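Local atomic coordinates of microcin B17-processing protein McbD (Escherichia coli str. K-12 substr. MG1655, PDB entry 6GRH), a protein that is needed to process the inactive precursor of the antibiotic peptide microcin B17 into its active form and belongs to the YcaO family. Residues K74-M79 and A87-F92; E78-S83 and E120-P125; A113-S118 and N337-Y342; A126-L131 and K356-D361. The protein carries 1 engineered substitution. All coordinates share one frame; numbering follows the deposited sequence.

Contact 1: K74-M79 and A87-F92; sequences KTLYEM and AFTEAF
T89 OG1 hydrogen-bonds to A85 O, one turn earlier in its own helix, and L76 CD1 lies 3.6 Å from T89 OG1 across the contact. The one-turn helix 76-79, started by a capping box of T75 and E78, packs here on the second and third turns of helix 82-95. L76 buries more surface here than any other residue. Its CG lies beside the backbone N (chi1 -66°) and CD1 runs on extended, which carries the methyl into the groove between F88 and F92. There CD1 comes within 4.0 Å of F88 CB; the ring beyond it leads away from L76. The same methyl meets F92 at the ring edge, 4.0 Å from CD2, while L76 CD2 comes equally close to the neighbouring CE2. The F92 ring meets that of F108 with their planes nearly parallel, and P125 touches both L76 and F92, so strands 108-115 and 121-125 flank this apolar seam. Y77 borders it on the exposed side, its CE1 reaching obliquely toward T89. In the capping box, E78 N donates to T75 OG1 at 3.1 Å, and T75 N points almost straight (174°) at E78 OE1, meeting it from above the carboxylate plane.

Contact 2: E78-S83 and E120-P125; sequences EMMPPS and EQQEIP
M79 to P81, where the chain leaves helix 76-79, run at 135° to E120-P125, with CA atoms 5.3 Å apart for M79 and E123 and 5.2 Å for M80 and Q122. A single backbone bond ties them: E123 N donates to M79 O over 3.0 Å at 161°. The M79 side chain crosses E123 at about a right angle, CG lying 3.4 Å from E123 CB. Its chain is extended until chi3, where it bends, and SD settles 3.8 Å from P125 CD. Strand 121-125 is the second arm of a beta hairpin with strand 108-115, and the helix end therefore lies along the border of that hairpin opposite its partner strand. M80 and Q122 both have CG between N and the carbonyl carbon, and their chains cross with M80 CB 3.2 Å from Q122 NE2. That amide nitrogen donates within its own strand to E123 O, approaching from above the carbonyl plane. M80 CE lies 3.4 Å from the same oxygen. The E123 carboxylate forms a salt bridge with K74, and Q121, on the far side of the strand, bonds D37 of the neighbouring McbB chain. At the rim P81 CG touches E120 OE2 at 3.3 Å.

Contact 3: A113-S118 and N337-Y342; sequences AFNLFS and NIFVYY
F114 and V340 form a hydrogen-bonded antiparallel pair, and the F114 ring lies alongside V340 on one face of the sheet. From CB the side chain turns back over its own backbone, CG standing between N and the carbonyl carbon (chi1 59°). This sets the ring over V340, whose CB sits 3.9 Å from the ring centroid and close to the normal, a CH-pi contact. Along one edge, CD2 lies 3.6 Å from Y342 CD1 and CE2 is next to the same atom; the two rings are oblique, their planes 47° apart. At the other edge CE1 meets V340 CG2 at 3.8 Å. At the tip CZ is equally near V340 CB and CG1. Between the two backbones, F114 N donates to V340 O and V340 N to F114 O, the latter bond 2.8 Å long. L116 N continues the ladder to I338 O, and L116 CD1 adds to the cover of V340 CG2. F117 meets I338 CD1 with the edge of its ring, at CZ, 3.6 Å away. On the opposite face of the sheet the N115 amide stands nearly perpendicular to the F339 ring. N115 OD1 accepts from F117 N and S118 N, which reach it from opposite faces of its plane, while N115 ND2 donates to D336 O. The Y342 hydroxyl bonds S35 of the neighbouring McbB chain, whose L28 also packs on F114. Such a ladder, closed by an Asx turn where strand 108-115 ends, is that of an antiparallel sheet, here joining strands over 200 residues apart, with F114 and Y342 at the interface with McbB.

Contact 4: A126-L131 and K356-D361; sequences AVIIAL and KIVSPD
I128 and I129, in the loop after strand 121-125, face the end of strand 350-358, with CA atoms 8.4 Å apart for I128 and V358 and 7.6 Å for I129 and K356. The loop is held by A126 O, which accepts from both I129 N and A130 N. I128 CG2, anti to its own nitrogen, meets V358 CG1 at 4.2 Å, a light contact of two methyls crossing at a slant. F88 of helix 82-95 packs on I128 as well. I129, modelled in two conformers, slides past K356 in the opposite direction; in one of them its CG1 comes near K356 CD, a contact to be taken with caution. The lysine chain is extended through CE, which lies 3.8 Å from I128 O; the bend at its last torsion (chi4 76°) then turns NZ toward a water. This water accepts from K356 NZ at 3.0 Å and donates to I129 O at 2.8 Å. NZ also donates to D147 O and C149 O. The lysine thus lays CD against I129, with due doubt, and CE near the I128 carbonyl, and delivers its nitrogen to two backbone carbonyls and one water, so that the buried ammonium has three oxygen acceptors.

How the contacts relate
On one side of the chain's centre, contact 1 packs helices 76-79 and 82-95 together, contact 2 joins them to an antiparallel sheet, and contacts 3 and 4 lie in and against it. Contacts 1 and 2, with centres about 8 Å apart, share E78 and M79. Strand 121-125 of contact 2 pairs with 108-115, that with 339-347 (contact 3), and that with 350-358 (contact 4). A backbone hydrogen bond from Y341 N to K356 O joins contacts 3 and 4. F88 of contact 1 touches the other three. Contact 1 closes before contacts 3 and 4 open; contact 2 starts with it, interleaves with contact 3 and closes before contact 4; contacts 3 and 4 also interleave, joining early and late YcaO sequence.

Contact 1: K74-M79 and A87-F92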
loop_
_atom_site.group_PDB
_atom_site.type_symbol
_atom_site.label_atom_id
_atom_site.label_comp_id
_atom_site.label_asym_id
_atom_site.label_seq_id
_atom_site.Cartn_x
_atom_site.Cartn_y
_atom_site.Cartn_z
ATOM N N LYS E 74 7.686 12.074 60.426
ATOM C CA LYS E 74 6.873 12.383 61.597
ATOM C C LYS E 74 6.650 11.112 62.400
ATOM O O LYS E 74 6.758 10.006 61.864
ATOM C CB LYS E 74 5.501 12.929 61.187
ATOM C CG LYS E 74 5.514 14.171 60.306
ATOM C CD LYS E 74 4.122 14.784 60.241
ATOM C CE LYS E 74 4.058 15.918 59.236
ATOM N NZ LYS E 74 2.650 16.230 58.861
ATOM N N THR E 75 6.319 11.278 63.681
ATOM C CA THR E 75 5.885 10.162 64.524
ATOM C C THR E 75 4.447 9.828 64.150
ATOM O O THR E 75 3.752 10.632 63.508
ATOM C CB THR E 75 5.888 10.504 66.037
ATOM O OG1 THR E 75 4.823 11.426 66.321
ATOM C CG2 THR E 75 7.219 11.085 66.484
ATOM N N LEU E 76 3.989 8.659 64.579
ATOM C CA LEU E 76 2.632 8.235 64.294
ATOM C C LEU E 76 1.606 9.259 64.812
ATOM O O LEU E 76 0.696 9.641 64.073
ATOM C CB LEU E 76 2.367 6.835 64.853
ATOM C CG LEU E 76 3.131 5.663 64.231
ATOM C CD1 LEU E 76 2.775 4.357 64.927
ATOM C CD2 LEU E 76 2.880 5.526 62.727
ATOM N N TYR E 77 1.788 9.745 66.044
ATOM C CA TYR E 77 0.835 10.693 66.657
ATOM C C TYR E 77 0.924 12.131 66.143
ATOM O O TYR E 77 0.015 12.915 66.388
ATOM C CB TYR E 77 0.941 10.674 68.197
ATOM C CG TYR E 77 0.293 9.468 68.842
ATOM C CD1 TYR E 77 0.960 8.244 68.892
ATOM C CD2 TYR E 77 -0.987 9.553 69.413
ATOM C CE1 TYR E 77 0.376 7.134 69.471
ATOM C CE2 TYR E 77 -1.583 8.444 69.997
ATOM C CZ TYR E 77 -0.891 7.237 70.029
ATOM O OH TYR E 77 -1.456 6.124 70.610
ATOM N N GLU E 78 2.010 12.491 65.466
ATOM C CA GLU E 78 2.083 13.771 64.717
ATOM C C GLU E 78 1.367 13.679 63.361
ATOM O O GLU E 78 0.843 14.671 62.839
ATOM C CB GLU E 78 3.541 14.180 64.494
ATOM C CG GLU E 78 4.218 14.697 65.763
ATOM C CD GLU E 78 5.708 14.435 65.808
ATOM O OE1 GLU E 78 6.337 14.168 64.751
ATOM O OE2 GLU E 78 6.257 14.485 66.931
ATOM N N MET E 79 1.317 12.461 62.836
ATOM C CA MET E 79 1.005 12.165 61.442
ATOM C C MET E 79 -0.494 11.990 61.177
ATOM O O MET E 79 -0.943 12.175 60.045
ATOM C CB MET E 79 1.773 10.874 61.115
ATOM C CG MET E 79 1.811 10.363 59.722
ATOM S SD MET E 79 2.402 8.656 59.670
ATOM C CE MET E 79 4.044 8.840 60.345
ATOM N N ALA E 87 -3.879 2.219 66.570
ATOM C CA ALA E 87 -4.032 1.007 65.770
ATOM C C ALA E 87 -2.760 0.646 64.974
ATOM O O ALA E 87 -2.418 -0.531 64.852
ATOM C CB ALA E 87 -5.214 1.150 64.820
ATOM N N PHE E 88 -2.080 1.646 64.419
ATOM C CA PHE E 88 -0.795 1.394 63.752
ATOM C C PHE E 88 0.229 0.863 64.742
ATOM O O PHE E 88 0.905 -0.132 64.448
ATOM C CB PHE E 88 -0.253 2.628 63.013
ATOM C CG PHE E 88 -0.826 2.802 61.628
ATOM C CD1 PHE E 88 -0.346 2.038 60.565
ATOM C CD2 PHE E 88 -1.844 3.714 61.386
ATOM C CE1 PHE E 88 -0.877 2.176 59.276
ATOM C CE2 PHE E 88 -2.375 3.867 60.095
ATOM C CZ PHE E 88 -1.885 3.100 59.045
ATOM N N THR E 89 0.316 1.506 65.911
ATOM C CA THR E 89 1.232 1.074 66.977
ATOM C C THR E 89 1.010 -0.390 67.335
ATOM O O THR E 89 1.963 -1.131 67.470
ATOM C CB THR E 89 1.069 1.916 68.258
ATOM O OG1 THR E 89 1.201 3.308 67.936
ATOM C CG2 THR E 89 2.113 1.533 69.295
ATOM N N GLU E 90 -0.254 -0.792 67.479
ATOM C CA GLU E 90 -0.590 -2.185 67.796
ATOM C C GLU E 90 -0.286 -3.137 66.630
ATOM O O GLU E 90 0.090 -4.286 66.868
ATOM C CB GLU E 90 -2.052 -2.308 68.269
ATOM C CG GLU E 90 -2.343 -1.614 69.617
ATOM C CD GLU E 90 -1.314 -1.914 70.699
ATOM O OE1 GLU E 90 -1.269 -3.064 71.180
ATOM O OE2 GLU E 90 -0.529 -1.012 71.089
ATOM N N ALA E 91 -0.412 -2.663 65.387
ATOM C CA ALA E 91 0.043 -3.440 64.229
ATOM C C ALA E 91 1.565 -3.608 64.243
ATOM O O ALA E 91 2.059 -4.730 64.200
ATOM C CB ALA E 91 -0.413 -2.807 62.915
ATOM N N PHE E 92 2.288 -2.494 64.326
ATOM C CA PHE E 92 3.761 -2.520 64.325
ATOM C C PHE E 92 4.343 -3.298 65.512
ATOM O O PHE E 92 5.338 -4.004 65.357
ATOM C CB PHE E 92 4.359 -1.103 64.332
ATOM C CG PHE E 92 4.245 -0.358 63.024
ATOM C CD1 PHE E 92 4.587 -0.949 61.818
ATOM C CD2 PHE E 92 3.835 0.972 63.012
ATOM C CE1 PHE E 92 4.483 -0.242 60.620
ATOM C CE2 PHE E 92 3.738 1.683 61.828
ATOM C CZ PHE E 92 4.066 1.074 60.630
#

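Contact 2: E78-S83 and E120-P125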
loop_
_atom_site.group_PDB
_atom_site.type_symbol
_atom_site.label_atom_id
_atom_site.label_comp_id
_atom_site.label_asym_id
_atom_site.label_seq_id
_atom_site.Cartn_x
_atom_site.Cartn_y
_atom_site.Cartn_z
ATOM N N GLU E 78 2.010 12.491 65.466
ATOM C CA GLU E 78 2.083 13.771 64.717
ATOM C C GLU E 78 1.367 13.679 63.361
ATOM O O GLU E 78 0.843 14.671 62.839
ATOM C CB GLU E 78 3.541 14.180 64.494
ATOM C CG GLU E 78 4.218 14.697 65.763
ATOM C CD GLU E 78 5.708 14.435 65.808
ATOM O OE1 GLU E 78 6.337 14.168 64.751
ATOM O OE2 GLU E 78 6.257 14.485 66.931
ATOM N N MET E 79 1.317 12.461 62.836
ATOM C CA MET E 79 1.005 12.165 61.442
ATOM C C MET E 79 -0.494 11.990 61.177
ATOM O O MET E 79 -0.943 12.175 60.045
ATOM C CB MET E 79 1.773 10.874 61.115
ATOM C CG MET E 79 1.811 10.363 59.722
ATOM S SD MET E 79 2.402 8.656 59.670
ATOM C CE MET E 79 4.044 8.840 60.345
ATOM N N MET E 80 -1.244 11.602 62.200
ATOM C CA MET E 80 -2.647 11.243 62.065
ATOM C C MET E 80 -3.363 11.455 63.389
ATOM O O MET E 80 -2.703 11.731 64.392
ATOM C CB MET E 80 -2.765 9.773 61.623
ATOM C CG MET E 80 -2.255 8.734 62.618
ATOM S SD MET E 80 -2.131 7.069 61.908
ATOM C CE MET E 80 -0.592 7.171 60.985
ATOM N N PRO E 81 -4.710 11.336 63.405
ATOM C CA PRO E 81 -5.446 11.349 64.678
ATOM C C PRO E 81 -5.057 10.227 65.651
ATOM O O PRO E 81 -4.554 9.187 65.231
ATOM C CB PRO E 81 -6.910 11.198 64.238
ATOM C CG PRO E 81 -6.949 11.822 62.890
ATOM C CD PRO E 81 -5.631 11.461 62.257
ATOM N N PRO E 82 -5.329 10.421 66.950
ATOM C CA PRO E 82 -4.800 9.516 67.974
ATOM C C PRO E 82 -5.262 8.053 67.911
ATOM O O PRO E 82 -4.454 7.161 68.192
ATOM C CB PRO E 82 -5.242 10.167 69.297
ATOM C CG PRO E 82 -6.359 11.081 68.927
ATOM C CD PRO E 82 -6.064 11.552 67.539
ATOM N N SER E 83 -6.525 7.794 67.573
ATOM C CA SER E 83 -7.000 6.404 67.523
ATOM C C SER E 83 -6.478 5.651 66.277
ATOM O O SER E 83 -6.344 4.438 66.311
ATOM C CB SER E 83 -8.533 6.320 67.638
ATOM O OG SER E 83 -9.160 6.736 66.437
ATOM N N GLU E 120 -11.044 12.665 56.057
ATOM C CA GLU E 120 -10.097 13.449 56.837
ATOM C C GLU E 120 -8.676 13.183 56.312
ATOM O O GLU E 120 -8.220 12.040 56.243
ATOM C CB GLU E 120 -10.198 13.116 58.337
ATOM C CG GLU E 120 -9.067 13.695 59.183
ATOM C CD GLU E 120 -9.283 13.580 60.687
ATOM O OE1 GLU E 120 -10.133 12.787 61.146
ATOM O OE2 GLU E 120 -8.579 14.291 61.425
ATOM N N GLN E 121 -8.000 14.260 55.944
ATOM C CA GLN E 121 -6.659 14.179 55.411
ATOM C C GLN E 121 -5.661 13.900 56.517
ATOM O O GLN E 121 -5.782 14.415 57.617
ATOM C CB GLN E 121 -6.290 15.473 54.712
ATOM C CG GLN E 121 -7.172 15.765 53.509
ATOM C CD GLN E 121 -6.646 16.930 52.713
ATOM O OE1 GLN E 121 -5.593 16.828 52.098
ATOM N NE2 GLN E 121 -7.367 18.053 52.734
ATOM N N GLN E 122 -4.675 13.068 56.203
ATOM C CA GLN E 122 -3.609 12.743 57.145
ATOM C C GLN E 122 -2.402 12.177 56.387
ATOM O O GLN E 122 -2.310 12.310 55.166
ATOM C CB GLN E 122 -4.134 11.758 58.197
ATOM C CG GLN E 122 -4.565 10.425 57.644
ATOM C CD GLN E 122 -4.727 9.396 58.736
ATOM O OE1 GLN E 122 -5.690 9.441 59.491
ATOM N NE2 GLN E 122 -3.774 8.465 58.835
ATOM N N GLU E 123 -1.468 11.583 57.115
ATOM C CA GLU E 123 -0.415 10.800 56.527
ATOM C C GLU E 123 -0.366 9.416 57.154
ATOM O O GLU E 123 -0.879 9.189 58.254
ATOM C CB GLU E 123 0.924 11.527 56.671
ATOM C CG GLU E 123 1.034 12.753 55.788
ATOM C CD GLU E 123 2.187 13.658 56.151
ATOM O OE1 GLU E 123 2.337 14.004 57.337
ATOM O OE2 GLU E 123 2.942 14.045 55.240
ATOM N N ILE E 124 0.235 8.491 56.425
ATOM C CA ILE E 124 0.485 7.158 56.924
ATOM C C ILE E 124 1.953 6.825 56.655
ATOM O O ILE E 124 2.618 7.546 55.888
ATOM C CB ILE E 124 -0.480 6.126 56.315
ATOM C CG1 ILE E 124 -0.356 6.065 54.791
ATOM C CG2 ILE E 124 -1.920 6.451 56.727
ATOM C CD1 ILE E 124 -1.229 4.987 54.177
ATOM N N PRO E 125 2.480 5.766 57.311
ATOM C CA PRO E 125 3.883 5.427 57.090
ATOM C C PRO E 125 4.169 4.977 55.680
ATOM O O PRO E 125 3.497 4.084 55.164
ATOM C CB PRO E 125 4.132 4.286 58.076
ATOM C CG PRO E 125 3.190 4.572 59.180
ATOM C CD PRO E 125 1.943 5.026 58.475
#

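Contact 3: A113-S118 and N337-Y342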
loop_
_atom_site.group_PDB
_atom_site.type_symbol
_atom_site.label_atom_id
_atom_site.label_comp_id
_atom_site.label_asym_id
_atom_site.label_seq_id
_atom_site.Cartn_x
_atom_site.Cartn_y
_atom_site.Cartn_z
ATOM N N ALA E 113 -2.534 10.602 52.698
ATOM C CA ALA E 113 -3.683 9.706 52.699
ATOM C C ALA E 113 -4.927 10.433 53.165
ATOM O O ALA E 113 -4.844 11.528 53.744
ATOM C CB ALA E 113 -3.411 8.495 53.579
ATOM N N PHE E 114 -6.081 9.837 52.929
ATOM C CA PHE E 114 -7.291 10.279 53.615
ATOM C C PHE E 114 -8.061 9.101 54.168
ATOM O O PHE E 114 -7.959 7.993 53.647
ATOM C CB PHE E 114 -8.166 11.157 52.704
ATOM C CG PHE E 114 -8.627 10.492 51.430
ATOM C CD1 PHE E 114 -9.812 9.735 51.403
ATOM C CD2 PHE E 114 -7.934 10.678 50.242
ATOM C CE1 PHE E 114 -10.256 9.148 50.220
ATOM C CE2 PHE E 114 -8.374 10.087 49.067
ATOM C CZ PHE E 114 -9.547 9.331 49.055
ATOM N N ASN E 115 -8.814 9.341 55.237
ATOM C CA ASN E 115 -9.658 8.314 55.837
ATOM C C ASN E 115 -10.794 7.977 54.865
ATOM O O ASN E 115 -11.503 8.865 54.385
ATOM C CB ASN E 115 -10.196 8.801 57.200
ATOM C CG ASN E 115 -11.090 7.775 57.897
ATOM O OD1 ASN E 115 -12.255 7.580 57.529
ATOM N ND2 ASN E 115 -10.556 7.139 58.928
ATOM N N LEU E 116 -10.963 6.689 54.584
ATOM C CA LEU E 116 -11.943 6.211 53.604
ATOM C C LEU E 116 -13.385 6.697 53.870
ATOM O O LEU E 116 -14.144 6.935 52.929
ATOM C CB LEU E 116 -11.922 4.678 53.559
ATOM C CG LEU E 116 -12.869 3.949 52.598
ATOM C CD1 LEU E 116 -12.534 4.298 51.170
ATOM C CD2 LEU E 116 -12.787 2.434 52.790
ATOM N N PHE E 117 -13.738 6.851 55.138
ATOM C CA PHE E 117 -15.107 7.180 55.530
ATOM C C PHE E 117 -15.337 8.673 55.778
ATOM O O PHE E 117 -16.349 9.218 55.337
ATOM C CB PHE E 117 -15.489 6.380 56.767
ATOM C CG PHE E 117 -15.126 4.927 56.674
ATOM C CD1 PHE E 117 -15.781 4.106 55.774
ATOM C CD2 PHE E 117 -14.119 4.393 57.470
ATOM C CE1 PHE E 117 -15.446 2.762 55.676
ATOM C CE2 PHE E 117 -13.777 3.056 57.379
ATOM C CZ PHE E 117 -14.446 2.235 56.486
ATOM N N SER E 118 -14.427 9.333 56.489
ATOM C CA SER E 118 -14.595 10.755 56.843
ATOM C C SER E 118 -13.966 11.724 55.830
ATOM O O SER E 118 -14.234 12.924 55.885
ATOM C CB SER E 118 -13.982 11.020 58.221
ATOM O OG SER E 118 -12.570 11.006 58.146
ATOM N N ASN E 337 -10.553 2.814 60.929
ATOM C CA ASN E 337 -9.158 3.028 60.559
ATOM C C ASN E 337 -8.808 2.367 59.224
ATOM O O ASN E 337 -8.030 1.410 59.171
ATOM C CB ASN E 337 -8.233 2.499 61.664
ATOM C CG ASN E 337 -8.380 3.266 62.952
ATOM O OD1 ASN E 337 -8.440 4.494 62.938
ATOM N ND2 ASN E 337 -8.448 2.547 64.079
ATOM N N ILE E 338 -9.412 2.885 58.158
ATOM C CA ILE E 338 -9.122 2.453 56.797
ATOM C C ILE E 338 -8.791 3.722 56.021
ATOM O O ILE E 338 -9.563 4.694 56.038
ATOM C CB ILE E 338 -10.294 1.705 56.131
ATOM C CG1 ILE E 338 -10.777 0.561 57.017
ATOM C CG2 ILE E 338 -9.870 1.156 54.771
ATOM C CD1 ILE E 338 -11.888 -0.284 56.410
ATOM N N PHE E 339 -7.653 3.688 55.339
ATOM C CA PHE E 339 -7.056 4.865 54.733
ATOM C C PHE E 339 -6.795 4.616 53.266
ATOM O O PHE E 339 -6.579 3.478 52.845
ATOM C CB PHE E 339 -5.744 5.218 55.464
ATOM C CG PHE E 339 -5.933 5.348 56.928
ATOM C CD1 PHE E 339 -6.564 6.466 57.445
ATOM C CD2 PHE E 339 -5.606 4.296 57.779
ATOM C CE1 PHE E 339 -6.828 6.560 58.798
ATOM C CE2 PHE E 339 -5.841 4.393 59.126
ATOM C CZ PHE E 339 -6.453 5.528 59.644
ATOM N N VAL E 340 -6.823 5.696 52.501
ATOM C CA VAL E 340 -6.536 5.654 51.100
ATOM C C VAL E 340 -5.270 6.465 50.869
ATOM O O VAL E 340 -5.297 7.695 50.958
ATOM C CB VAL E 340 -7.687 6.268 50.289
ATOM C CG1 VAL E 340 -7.405 6.144 48.811
ATOM C CG2 VAL E 340 -9.027 5.625 50.653
ATOM N N TYR E 341 -4.167 5.777 50.559
ATOM C CA TYR E 341 -3.019 6.436 49.973
ATOM C C TYR E 341 -3.390 6.808 48.567
ATOM O O TYR E 341 -4.042 6.017 47.855
ATOM C CB TYR E 341 -1.795 5.522 49.917
ATOM C CG TYR E 341 -0.761 5.998 48.939
ATOM C CD1 TYR E 341 0.103 7.025 49.266
ATOM C CD2 TYR E 341 -0.655 5.423 47.684
ATOM C CE1 TYR E 341 1.067 7.464 48.379
ATOM C CE2 TYR E 341 0.280 5.872 46.753
ATOM C CZ TYR E 341 1.149 6.888 47.102
ATOM O OH TYR E 341 2.078 7.328 46.183
ATOM N N TYR E 342 -2.951 7.985 48.135
ATOM C CA TYR E 342 -3.236 8.415 46.761
ATOM C C TYR E 342 -2.096 9.227 46.196
ATOM O O TYR E 342 -1.337 9.877 46.936
ATOM C CB TYR E 342 -4.570 9.188 46.695
ATOM C CG TYR E 342 -4.505 10.534 47.344
ATOM C CD1 TYR E 342 -4.701 10.673 48.703
ATOM C CD2 TYR E 342 -4.193 11.666 46.597
ATOM C CE1 TYR E 342 -4.591 11.915 49.313
ATOM C CE2 TYR E 342 -4.085 12.907 47.187
ATOM C CZ TYR E 342 -4.259 13.033 48.536
ATOM O OH TYR E 342 -4.146 14.283 49.118
HETATM O O HOH W 1 -4.463 14.344 51.872
#

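Contact 4: A126-L131 and K356-D361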
loop_
_atom_site.group_PDB
_atom_site.type_symbol
_atom_site.label_atom_id
_atom_site.label_comp_id
_atom_site.label_asym_id
_atom_site.label_seq_id
_atom_site.Cartn_x
_atom_site.Cartn_y
_atom_site.Cartn_z
ATOM N N ALA E 126 5.181 5.600 55.085
ATOM C CA ALA E 126 5.615 5.286 53.737
ATOM C C ALA E 126 6.129 3.853 53.603
ATOM O O ALA E 126 5.985 3.240 52.521
ATOM C CB ALA E 126 6.694 6.266 53.299
ATOM N N VAL E 127 6.699 3.313 54.687
ATOM C CA VAL E 127 7.253 1.956 54.677
ATOM C C VAL E 127 6.222 0.868 54.286
ATOM O O VAL E 127 6.584 -0.187 53.759
ATOM C CB VAL E 127 7.905 1.625 56.026
ATOM C CG1 VAL E 127 6.851 1.379 57.111
ATOM C CG2 VAL E 127 8.870 0.449 55.892
ATOM N N ILE E 128 4.949 1.132 54.552
ATOM C CA ILE E 128 3.881 0.207 54.175
ATOM C C ILE E 128 3.593 0.210 52.651
ATOM O O ILE E 128 3.182 -0.806 52.099
ATOM C CB ILE E 128 2.595 0.498 54.988
ATOM C CG1 ILE E 128 2.914 0.375 56.483
ATOM C CG2 ILE E 128 1.476 -0.477 54.621
ATOM C CD1 ILE E 128 1.854 0.951 57.385
ATOM N N ILE E 129 3.843 1.341 51.999
ATOM C CA ILE E 129 3.410 1.591 50.627
ATOM C C ILE E 129 4.487 1.382 49.568
ATOM O O ILE E 129 4.216 0.813 48.514
ATOM C CB ILE E 129 2.828 3.012 50.538
ATOM C CG1 ILE E 129 1.315 2.897 50.661
ATOM C CG2 ILE E 129 3.211 3.690 49.235
ATOM C CD1 ILE E 129 0.686 3.850 51.647
ATOM N N ALA E 130 5.702 1.836 49.853
ATOM C CA ALA E 130 6.807 1.752 48.902
ATOM C C ALA E 130 7.386 0.321 48.863
ATOM O O ALA E 130 7.699 -0.228 49.903
ATOM C CB ALA E 130 7.876 2.751 49.315
ATOM N N LEU E 131 7.527 -0.274 47.682
ATOM C CA LEU E 131 8.009 -1.656 47.614
ATOM C C LEU E 131 9.538 -1.754 47.527
ATOM O O LEU E 131 10.115 -2.777 47.935
ATOM C CB LEU E 131 7.288 -2.426 46.512
ATOM C CG LEU E 131 5.928 -2.958 47.001
ATOM C CD1 LEU E 131 5.568 -2.463 48.391
ATOM C CD2 LEU E 131 4.840 -2.585 46.025
ATOM N N LYS E 356 -3.812 3.097 47.220
ATOM C CA LYS E 356 -3.712 1.871 48.015
ATOM C C LYS E 356 -4.560 2.027 49.266
ATOM O O LYS E 356 -4.433 3.017 50.002
ATOM C CB LYS E 356 -2.265 1.553 48.400
ATOM C CG LYS E 356 -2.062 0.215 49.145
ATOM C CD LYS E 356 -0.637 0.129 49.658
ATOM C CE LYS E 356 -0.314 -1.091 50.518
ATOM N NZ LYS E 356 -0.160 -2.313 49.689
ATOM N N ILE E 357 -5.444 1.059 49.470
ATOM C CA ILE E 357 -6.249 0.997 50.656
ATOM C C ILE E 357 -5.524 0.153 51.683
ATOM O O ILE E 357 -5.165 -0.991 51.398
ATOM C CB ILE E 357 -7.681 0.501 50.360
ATOM C CG1 ILE E 357 -8.382 1.591 49.550
ATOM C CG2 ILE E 357 -8.412 0.232 51.672
ATOM C CD1 ILE E 357 -9.817 1.351 49.211
ATOM N N VAL E 358 -5.341 0.753 52.862
ATOM C CA VAL E 358 -4.541 0.244 53.966
ATOM C C VAL E 358 -5.338 0.349 55.261
ATOM O O VAL E 358 -5.904 1.403 55.546
ATOM C CB VAL E 358 -3.272 1.105 54.201
ATOM C CG1 VAL E 358 -2.473 0.598 55.397
ATOM C CG2 VAL E 358 -2.397 1.120 52.966
ATOM N N SER E 359 -5.341 -0.725 56.048
ATOM C CA SER E 359 -5.865 -0.690 57.406
ATOM C C SER E 359 -5.034 -1.531 58.388
ATOM O O SER E 359 -4.874 -2.735 58.183
ATOM C CB SER E 359 -7.309 -1.158 57.447
ATOM O OG SER E 359 -7.807 -1.080 58.784
ATOM N N PRO E 360 -4.533 -0.907 59.479
ATOM C CA PRO E 360 -3.880 -1.710 60.546
ATOM C C PRO E 360 -4.832 -2.574 61.373
ATOM O O PRO E 360 -4.361 -3.353 62.196
ATOM C CB PRO E 360 -3.219 -0.645 61.426
ATOM C CG PRO E 360 -4.119 0.546 61.277
ATOM C CD PRO E 360 -4.585 0.524 59.836
ATOM N N ASP E 361 -6.149 -2.417 61.184
ATOM C CA ASP E 361 -7.146 -3.311 61.778
ATOM C C ASP E 361 -7.505 -4.547 60.941
ATOM O O ASP E 361 -8.293 -5.398 61.382
ATOM C CB ASP E 361 -8.401 -2.505 62.114
ATOM C CG ASP E 361 -8.192 -1.602 63.322
ATOM O OD1 ASP E 361 -7.442 -1.998 64.245
ATOM O OD2 ASP E 361 -8.770 -0.490 63.350
HETATM O O HOH W 2 2.300 -1.183 48.361
#